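Local coordinates for glyoxalase-like domain protein (Staphylococcus aureus, PDB 3P8A) that is of unknown function but, as a member of the glyoxalase-like (VOC) family, may bind a small ligand or metal ion in a beta-sheet pocket, at residues P41-H53 and N60-L72. Numbering follows the deposited sequence.
Sequences PGDVIKLHSGGYH and NKLGYINENYIEL. With GOL (glycerol), chain C.
The side chains of His48 and Tyr64 stand roughly perpendicular, His48 CD2 lying at the edge of the tyrosine ring, 4.1 Å from Tyr64 CD2; both rings also meet Tyr184. The His53 ring turns its edge, near the ring plane, to Glu71 OE2 and to a glycerol, probably from the crystallisation liquor, whose O2 is 2.7 Å from His53 NE2; Phe94 meets this ring edge-to-face, and Thr58 OG1 bonds His53 ND1. With CG wedged between backbone N and carbonyl carbon (chi1 59°), the Asn60 amide works in two directions. Its OD1 takes the Gly51 N-H at 3.0 Å, almost in line with the carbonyl bond, while ND2 gives a hydrogen to the anti side of Glu71 OE2 (2.7 Å) and a weak bond to glycerol O2. Glu71 OE2 also accepts from glycerol O3, Tyr69 OH and Arg139 NH2 bond the glycerol too, and Leu62 CD2 lies against C1. The backbone frame is an antiparallel hairpin, 48-53 with 58-64, at the outer edge of the mixed sheet of the glyoxalase-like domain. His48 and Leu62 form its hydrogen-bonded pair, the straighter bond running from Leu62 N to His48 O (169°). Gly50 has no side chain to collide with Asn60 OD1. On the N-terminal side of His48 a water donates to Lys46 O and accepts from Tyr64 N. Leu47 CD1 packs 3.8 Å from Leu72 CD1, and Ile45 CD1 meets Ile70 CD1 at 3.7 Å. Extended beyond CG, Lys61 carries NZ to the carbonyls of Leu35 and Phe38.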
ATOM      1  N   PRO A  41      -7.400 -17.298   6.430  1.00 23.87           N
ATOM      2  CA  PRO A  41      -7.578 -18.472   7.304  1.00 24.24           C
ATOM      3  C   PRO A  41      -8.484 -18.182   8.500  1.00 28.20           C
ATOM      4  O   PRO A  41      -8.327 -17.157   9.166  1.00 27.92           O
ATOM      5  CB  PRO A  41      -6.150 -18.785   7.753  1.00 26.81           C
ATOM      6  CG  PRO A  41      -5.302 -18.228   6.679  1.00 31.67           C
ATOM      7  CD  PRO A  41      -5.969 -16.970   6.279  1.00 26.95           C
ATOM      8  N   GLY A  42      -9.472 -19.052   8.706  1.00 24.97           N
ATOM      9  CA  GLY A  42     -10.482 -18.913   9.755  1.00 25.05           C
ATOM     10  C   GLY A  42     -11.231 -17.592   9.713  1.00 28.24           C
ATOM     11  O   GLY A  42     -11.771 -17.156  10.731  1.00 27.94           O
ATOM     12  N   ASP A  43     -11.259 -16.935   8.529  1.00 24.61           N
ATOM     13  CA  ASP A  43     -11.905 -15.630   8.315  1.00 23.94           C
ATOM     14  C   ASP A  43     -11.451 -14.589   9.350  1.00 23.35           C
ATOM     15  O   ASP A  43     -12.253 -13.746   9.749  1.00 21.59           O
ATOM     16  CB  ASP A  43     -13.455 -15.771   8.275  1.00 25.99           C
ATOM     17  CG  ASP A  43     -13.990 -16.517   7.064  1.00 45.16           C
ATOM     18  OD1 ASP A  43     -14.379 -15.851   6.077  1.00 47.24           O
ATOM     19  OD2 ASP A  43     -14.029 -17.767   7.105  1.00 55.09           O
ATOM     20  N   VAL A  44     -10.165 -14.658   9.793  1.00 18.52           N
ATOM     21  CA  VAL A  44      -9.585 -13.761  10.818  1.00 18.34           C
ATOM     22  C   VAL A  44      -9.837 -12.296  10.412  1.00 19.38           C
ATOM     23  O   VAL A  44     -10.342 -11.518  11.214  1.00 18.91           O
ATOM     24  CB  VAL A  44      -8.076 -14.017  11.120  1.00 22.66           C
ATOM     25  CG1 VAL A  44      -7.851 -15.099  12.181  1.00 22.95           C
ATOM     26  CG2 VAL A  44      -7.271 -14.271   9.853  1.00 22.41           C
ATOM     27  N   ILE A  45      -9.563 -11.963   9.139  1.00 13.84           N
ATOM     28  CA  ILE A  45      -9.840 -10.648   8.564  1.00 13.30           C
ATOM     29  C   ILE A  45     -10.941 -10.878   7.553  1.00 16.77           C
ATOM     30  O   ILE A  45     -10.770 -11.662   6.620  1.00 16.50           O
ATOM     31  CB  ILE A  45      -8.602  -9.954   7.923  1.00 16.48           C
ATOM     32  CG1 ILE A  45      -7.562  -9.587   8.986  1.00 16.71           C
ATOM     33  CG2 ILE A  45      -9.021  -8.698   7.082  1.00 16.20           C
ATOM     34  CD1 ILE A  45      -6.149  -9.440   8.455  1.00 20.51           C
ATOM     35  N   LYS A  46     -12.070 -10.182   7.742  1.00 15.21           N
ATOM     36  CA  LYS A  46     -13.195 -10.281   6.828  1.00 15.51           C
ATOM     37  C   LYS A  46     -12.891  -9.496   5.550  1.00 17.80           C
ATOM     38  O   LYS A  46     -12.219  -8.465   5.586  1.00 15.43           O
ATOM     39  CB  LYS A  46     -14.495  -9.787   7.509  1.00 19.62           C
ATOM     40  CG  LYS A  46     -15.274 -10.897   8.226  1.00 38.35           C
ATOM     41  CD  LYS A  46     -14.709 -11.212   9.614  1.00 51.57           C
ATOM     42  CE  LYS A  46     -15.270 -12.471  10.223  1.00 61.27           C
ATOM     43  NZ  LYS A  46     -14.481 -12.894  11.409  1.00 67.34           N
ATOM     44  N   LEU A  47     -13.384 -10.006   4.431  1.00 15.35           N
ATOM     45  CA  LEU A  47     -13.188  -9.428   3.115  1.00 16.02           C
ATOM     46  C   LEU A  47     -14.500  -9.039   2.489  1.00 22.78           C
ATOM     47  O   LEU A  47     -15.529  -9.665   2.740  1.00 20.58           O
ATOM     48  CB  LEU A  47     -12.445 -10.414   2.187  1.00 16.10           C
ATOM     49  CG  LEU A  47     -11.121 -10.991   2.682  1.00 21.28           C
ATOM     50  CD1 LEU A  47     -10.569 -11.994   1.690  1.00 22.03           C
ATOM     51  CD2 LEU A  47     -10.089  -9.904   2.928  1.00 25.47           C
ATOM     52  N   HIS A  48     -14.444  -7.980   1.675  1.00 22.28           N
ATOM     53  CA  HIS A  48     -15.571  -7.429   0.923  1.00 23.68           C
ATOM     54  C   HIS A  48     -15.089  -7.251  -0.513  1.00 27.60           C
ATOM     55  O   HIS A  48     -13.993  -6.720  -0.729  1.00 26.81           O
ATOM     56  CB  HIS A  48     -16.032  -6.088   1.530  1.00 24.42           C
ATOM     57  CG  HIS A  48     -16.544  -6.243   2.932  1.00 28.89           C
ATOM     58  ND1 HIS A  48     -17.813  -6.759   3.193  1.00 31.44           N
ATOM     59  CD2 HIS A  48     -15.926  -6.002   4.108  1.00 30.37           C
ATOM     60  CE1 HIS A  48     -17.923  -6.784   4.512  1.00 30.42           C
ATOM     61  NE2 HIS A  48     -16.807  -6.354   5.103  1.00 30.27           N
ATOM     62  N   SER A  49     -15.875  -7.744  -1.484  1.00 24.20           N
ATOM     63  CA  SER A  49     -15.564  -7.611  -2.907  1.00 23.56           C
ATOM     64  C   SER A  49     -15.484  -6.140  -3.248  1.00 24.89           C
ATOM     65  O   SER A  49     -16.296  -5.353  -2.756  1.00 22.80           O
ATOM     66  CB  SER A  49     -16.633  -8.270  -3.765  1.00 28.79           C
ATOM     67  OG  SER A  49     -16.322  -9.637  -3.961  1.00 38.37           O
ATOM     68  N   GLY A  50     -14.454  -5.777  -4.002  1.00 21.57           N
ATOM     69  CA  GLY A  50     -14.220  -4.399  -4.408  1.00 22.81           C
ATOM     70  C   GLY A  50     -14.837  -4.105  -5.753  1.00 26.65           C
ATOM     71  O   GLY A  50     -16.058  -4.148  -5.909  1.00 28.08           O
ATOM     72  N   GLY A  51     -13.985  -3.832  -6.721  1.00 22.29           N
ATOM     73  CA  GLY A  51     -14.402  -3.531  -8.083  1.00 21.07           C
ATOM     74  C   GLY A  51     -13.303  -3.824  -9.071  1.00 21.61           C
ATOM     75  O   GLY A  51     -12.264  -4.354  -8.697  1.00 20.97           O
ATOM     76  N   TYR A  52     -13.516  -3.439 -10.325  1.00 17.91           N
ATOM     77  CA  TYR A  52     -12.610  -3.637 -11.447  1.00 17.25           C
ATOM     78  C   TYR A  52     -12.014  -2.296 -11.872  1.00 23.27           C
ATOM     79  O   TYR A  52     -12.731  -1.295 -11.940  1.00 25.73           O
ATOM     80  CB  TYR A  52     -13.399  -4.275 -12.607  1.00 17.51           C
ATOM     81  CG  TYR A  52     -12.610  -4.633 -13.848  1.00 17.10           C
ATOM     82  CD1 TYR A  52     -12.640  -3.815 -14.980  1.00 18.15           C
ATOM     83  CD2 TYR A  52     -11.936  -5.847 -13.942  1.00 17.83           C
ATOM     84  CE1 TYR A  52     -11.988  -4.186 -16.160  1.00 16.52           C
ATOM     85  CE2 TYR A  52     -11.265  -6.218 -15.105  1.00 17.86           C
ATOM     86  CZ  TYR A  52     -11.282  -5.376 -16.208  1.00 27.66           C
ATOM     87  OH  TYR A  52     -10.642  -5.746 -17.361  1.00 34.64           O
ATOM     88  N   HIS A  53     -10.689  -2.272 -12.106  1.00 19.57           N
ATOM     89  CA  HIS A  53      -9.951  -1.103 -12.562  1.00 18.98           C
ATOM     90  C   HIS A  53      -9.872  -1.261 -14.087  1.00 23.53           C
ATOM     91  O   HIS A  53      -9.040  -2.028 -14.585  1.00 22.05           O
ATOM     92  CB  HIS A  53      -8.531  -1.044 -11.932  1.00 19.37           C
ATOM     93  CG  HIS A  53      -8.506  -1.049 -10.432  1.00 21.32           C
ATOM     94  ND1 HIS A  53      -7.945  -2.106  -9.725  1.00 22.52           N
ATOM     95  CD2 HIS A  53      -8.942  -0.117  -9.554  1.00 22.27           C
ATOM     96  CE1 HIS A  53      -8.064  -1.784  -8.448  1.00 21.90           C
ATOM     97  NE2 HIS A  53      -8.641  -0.586  -8.298  1.00 22.29           N
ATOM     98  N   ASN A  60     -10.170  -6.220  -7.161  1.00  9.71           N
ATOM     99  CA  ASN A  60      -9.731  -6.348  -5.776  1.00 10.71           C
ATOM    100  C   ASN A  60     -10.784  -6.871  -4.791  1.00 15.52           C
ATOM    101  O   ASN A  60     -11.953  -7.031  -5.145  1.00 13.51           O
ATOM    102  CB  ASN A  60      -9.109  -4.992  -5.301  1.00 12.35           C
ATOM    103  CG  ASN A  60     -10.024  -3.776  -5.372  1.00 27.08           C
ATOM    104  OD1 ASN A  60     -11.227  -3.872  -5.635  1.00 16.12           O
ATOM    105  ND2 ASN A  60      -9.492  -2.599  -5.135  1.00 12.32           N
ATOM    106  N   LYS A  61     -10.345  -7.156  -3.567  1.00 12.41           N
ATOM    107  CA  LYS A  61     -11.146  -7.575  -2.419  1.00 12.91           C
ATOM    108  C   LYS A  61     -10.522  -6.804  -1.315  1.00 16.47           C
ATOM    109  O   LYS A  61      -9.302  -6.618  -1.315  1.00 16.86           O
ATOM    110  CB  LYS A  61     -11.048  -9.074  -2.126  1.00 14.59           C
ATOM    111  CG  LYS A  61     -11.955  -9.952  -2.956  1.00 22.49           C
ATOM    112  CD  LYS A  61     -11.975 -11.337  -2.337  1.00 25.33           C
ATOM    113  CE  LYS A  61     -12.737 -12.336  -3.165  1.00 25.68           C
ATOM    114  NZ  LYS A  61     -12.523 -13.712  -2.644  1.00 19.90           N
ATOM    115  N   LEU A  62     -11.345  -6.286  -0.406  1.00 13.63           N
ATOM    116  CA  LEU A  62     -10.862  -5.381   0.628  1.00 13.73           C
ATOM    117  C   LEU A  62     -11.077  -5.860   2.027  1.00 17.79           C
ATOM    118  O   LEU A  62     -12.146  -6.347   2.364  1.00 17.68           O
ATOM    119  CB  LEU A  62     -11.501  -3.991   0.416  1.00 14.29           C
ATOM    120  CG  LEU A  62     -11.538  -3.513  -1.058  1.00 18.17           C
ATOM    121  CD1 LEU A  62     -12.630  -2.506  -1.295  1.00 19.37           C
ATOM    122  CD2 LEU A  62     -10.178  -2.984  -1.506  1.00 18.84           C
ATOM    123  N   GLY A  63     -10.011  -5.777   2.813  1.00 14.78           N
ATOM    124  CA  GLY A  63      -9.991  -6.085   4.231  1.00 13.98           C
ATOM    125  C   GLY A  63      -9.923  -4.774   4.992  1.00 19.93           C
ATOM    126  O   GLY A  63      -8.834  -4.230   5.207  1.00 18.22           O
ATOM    127  N   TYR A  64     -11.101  -4.216   5.354  1.00 18.34           N
ATOM    128  CA  TYR A  64     -11.155  -2.954   6.089  1.00 17.18           C
ATOM    129  C   TYR A  64     -10.748  -3.156   7.537  1.00 20.40           C
ATOM    130  O   TYR A  64     -11.317  -3.991   8.237  1.00 19.19           O
ATOM    131  CB  TYR A  64     -12.551  -2.306   5.994  1.00 17.89           C
ATOM    132  CG  TYR A  64     -12.915  -1.829   4.610  1.00 20.49           C
ATOM    133  CD1 TYR A  64     -12.407  -0.639   4.105  1.00 22.61           C
ATOM    134  CD2 TYR A  64     -13.806  -2.546   3.818  1.00 21.99           C
ATOM    135  CE1 TYR A  64     -12.766  -0.177   2.838  1.00 24.23           C
ATOM    136  CE2 TYR A  64     -14.175  -2.095   2.552  1.00 23.65           C
ATOM    137  CZ  TYR A  64     -13.653  -0.908   2.066  1.00 33.36           C
ATOM    138  OH  TYR A  64     -14.013  -0.450   0.819  1.00 41.77           O
ATOM    139  N   ILE A  65      -9.744  -2.398   7.974  1.00 18.16           N
ATOM    140  CA  ILE A  65      -9.241  -2.475   9.340  1.00 19.23           C
ATOM    141  C   ILE A  65      -9.838  -1.311  10.134  1.00 26.66           C
ATOM    142  O   ILE A  65     -10.933  -1.458  10.677  1.00 26.64           O
ATOM    143  CB  ILE A  65      -7.678  -2.584   9.378  1.00 21.57           C
ATOM    144  CG1 ILE A  65      -7.155  -3.708   8.471  1.00 21.66           C
ATOM    145  CG2 ILE A  65      -7.153  -2.743  10.803  1.00 20.71           C
ATOM    146  CD1 ILE A  65      -7.718  -5.204   8.805  1.00 30.27           C
ATOM    147  N   ASN A  66      -9.162  -0.152  10.163  1.00 25.62           N
ATOM    148  CA  ASN A  66      -9.631   1.029  10.899  1.00 26.23           C
ATOM    149  C   ASN A  66      -9.050   2.290  10.260  1.00 30.44           C
ATOM    150  O   ASN A  66      -7.888   2.640  10.508  1.00 29.12           O
ATOM    151  CB  ASN A  66      -9.262   0.901  12.396  1.00 28.60           C
ATOM    152  CG  ASN A  66      -9.947   1.891  13.326  1.00 52.68           C
ATOM    153  OD1 ASN A  66     -10.712   2.778  12.916  1.00 48.70           O
ATOM    154  ND2 ASN A  66      -9.674   1.760  14.616  1.00 40.22           N
ATOM    155  N   GLU A  67      -9.846   2.922   9.366  1.00 28.64           N
ATOM    156  CA  GLU A  67      -9.494   4.124   8.598  1.00 28.68           C
ATOM    157  C   GLU A  67      -8.330   3.838   7.611  1.00 29.88           C
ATOM    158  O   GLU A  67      -7.729   4.750   7.023  1.00 29.49           O
ATOM    159  CB  GLU A  67      -9.252   5.352   9.515  1.00 30.36           C
ATOM    160  CG  GLU A  67     -10.509   5.799  10.242  1.00 45.04           C
ATOM    161  CD  GLU A  67     -10.288   6.785  11.371  1.00 73.21           C
ATOM    162  OE1 GLU A  67     -10.355   6.366  12.550  1.00 68.20           O
ATOM    163  OE2 GLU A  67     -10.065   7.981  11.077  1.00 73.80           O
ATOM    164  N   ASN A  68      -8.058   2.536   7.414  1.00 23.00           N
ATOM    165  CA  ASN A  68      -7.066   1.985   6.491  1.00 21.15           C
ATOM    166  C   ASN A  68      -7.487   0.557   6.161  1.00 20.67           C
ATOM    167  O   ASN A  68      -8.398   0.023   6.792  1.00 17.59           O
ATOM    168  CB  ASN A  68      -5.628   2.076   7.044  1.00 22.35           C
ATOM    169  CG  ASN A  68      -5.463   1.675   8.484  1.00 28.06           C
ATOM    170  OD1 ASN A  68      -4.909   2.426   9.306  1.00 16.24           O
ATOM    171  ND2 ASN A  68      -5.937   0.493   8.827  1.00 18.52           N
ATOM    172  N   TYR A  69      -6.892  -0.037   5.127  1.00 15.46           N
ATOM    173  CA  TYR A  69      -7.324  -1.367   4.728  1.00 13.66           C
ATOM    174  C   TYR A  69      -6.246  -2.153   4.039  1.00 14.92           C
ATOM    175  O   TYR A  69      -5.175  -1.635   3.750  1.00 12.22           O
ATOM    176  CB  TYR A  69      -8.583  -1.283   3.825  1.00 13.02           C
ATOM    177  CG  TYR A  69      -8.419  -0.508   2.538  1.00 13.12           C
ATOM    178  CD1 TYR A  69      -8.265  -1.168   1.322  1.00 13.96           C
ATOM    179  CD2 TYR A  69      -8.471   0.888   2.526  1.00 13.84           C
ATOM    180  CE1 TYR A  69      -8.134  -0.458   0.126  1.00 15.02           C
ATOM    181  CE2 TYR A  69      -8.349   1.607   1.334  1.00 14.99           C
ATOM    182  CZ  TYR A  69      -8.168   0.929   0.140  1.00 20.35           C
ATOM    183  OH  TYR A  69      -8.048   1.627  -1.033  1.00 19.94           O
ATOM    184  N   ILE A  70      -6.556  -3.417   3.772  1.00  9.93           N
ATOM    185  CA  ILE A  70      -5.720  -4.316   2.999  1.00  7.12           C
ATOM    186  C   ILE A  70      -6.409  -4.442   1.651  1.00 12.20           C
ATOM    187  O   ILE A  70      -7.592  -4.808   1.596  1.00 13.58           O
ATOM    188  CB  ILE A  70      -5.571  -5.710   3.674  1.00  9.80           C
ATOM    189  CG1 ILE A  70      -4.987  -5.576   5.109  1.00 10.04           C
ATOM    190  CG2 ILE A  70      -4.679  -6.609   2.794  1.00 11.82           C
ATOM    191  CD1 ILE A  70      -5.278  -6.785   6.049  1.00 22.21           C
ATOM    192  N   GLU A  71      -5.673  -4.154   0.571  1.00  9.15           N
ATOM    193  CA  GLU A  71      -6.179  -4.326  -0.768  1.00  9.07           C
ATOM    194  C   GLU A  71      -5.596  -5.603  -1.331  1.00 15.18           C
ATOM    195  O   GLU A  71      -4.388  -5.703  -1.528  1.00 16.62           O
ATOM    196  CB  GLU A  71      -5.879  -3.120  -1.670  1.00 10.55           C
ATOM    197  CG  GLU A  71      -6.576  -3.234  -3.022  1.00 11.20           C
ATOM    198  CD  GLU A  71      -6.125  -2.274  -4.102  1.00 31.31           C
ATOM    199  OE1 GLU A  71      -5.031  -1.686  -3.956  1.00 20.13           O
ATOM    200  OE2 GLU A  71      -6.829  -2.166  -5.131  1.00 24.10           O
ATOM    201  N   LEU A  72      -6.451  -6.603  -1.555  1.00 11.49           N
ATOM    202  CA  LEU A  72      -6.021  -7.849  -2.186  1.00 10.53           C
ATOM    203  C   LEU A  72      -6.289  -7.611  -3.650  1.00 13.01           C
ATOM    204  O   LEU A  72      -7.372  -7.173  -3.989  1.00 15.02           O
ATOM    205  CB  LEU A  72      -6.807  -9.054  -1.678  1.00 10.12           C
ATOM    206  CG  LEU A  72      -6.839  -9.314  -0.189  1.00 13.31           C
ATOM    207  CD1 LEU A  72      -7.358 -10.664   0.046  1.00 14.35           C
ATOM    208  CD2 LEU A  72      -5.441  -9.157   0.478  1.00 13.30           C
TER
HETATM  209  C1  GOL C 275      -8.846   0.019  -3.561  1.00 24.52           C
HETATM  210  O1  GOL C 275      -9.848   0.690  -2.923  1.00 26.04           O
HETATM  211  C2  GOL C 275      -8.632   0.830  -4.778  1.00 23.76           C
HETATM  212  O2  GOL C 275      -9.302   0.120  -5.798  1.00 24.13           O
HETATM  213  C3  GOL C 275      -7.126   0.994  -4.970  1.00 23.30           C
HETATM  214  O3  GOL C 275      -6.610   0.340  -6.159  1.00 23.13           O
HETATM  215  O   HOH W   1     -13.205  -5.859   5.509  1.00 38.33           O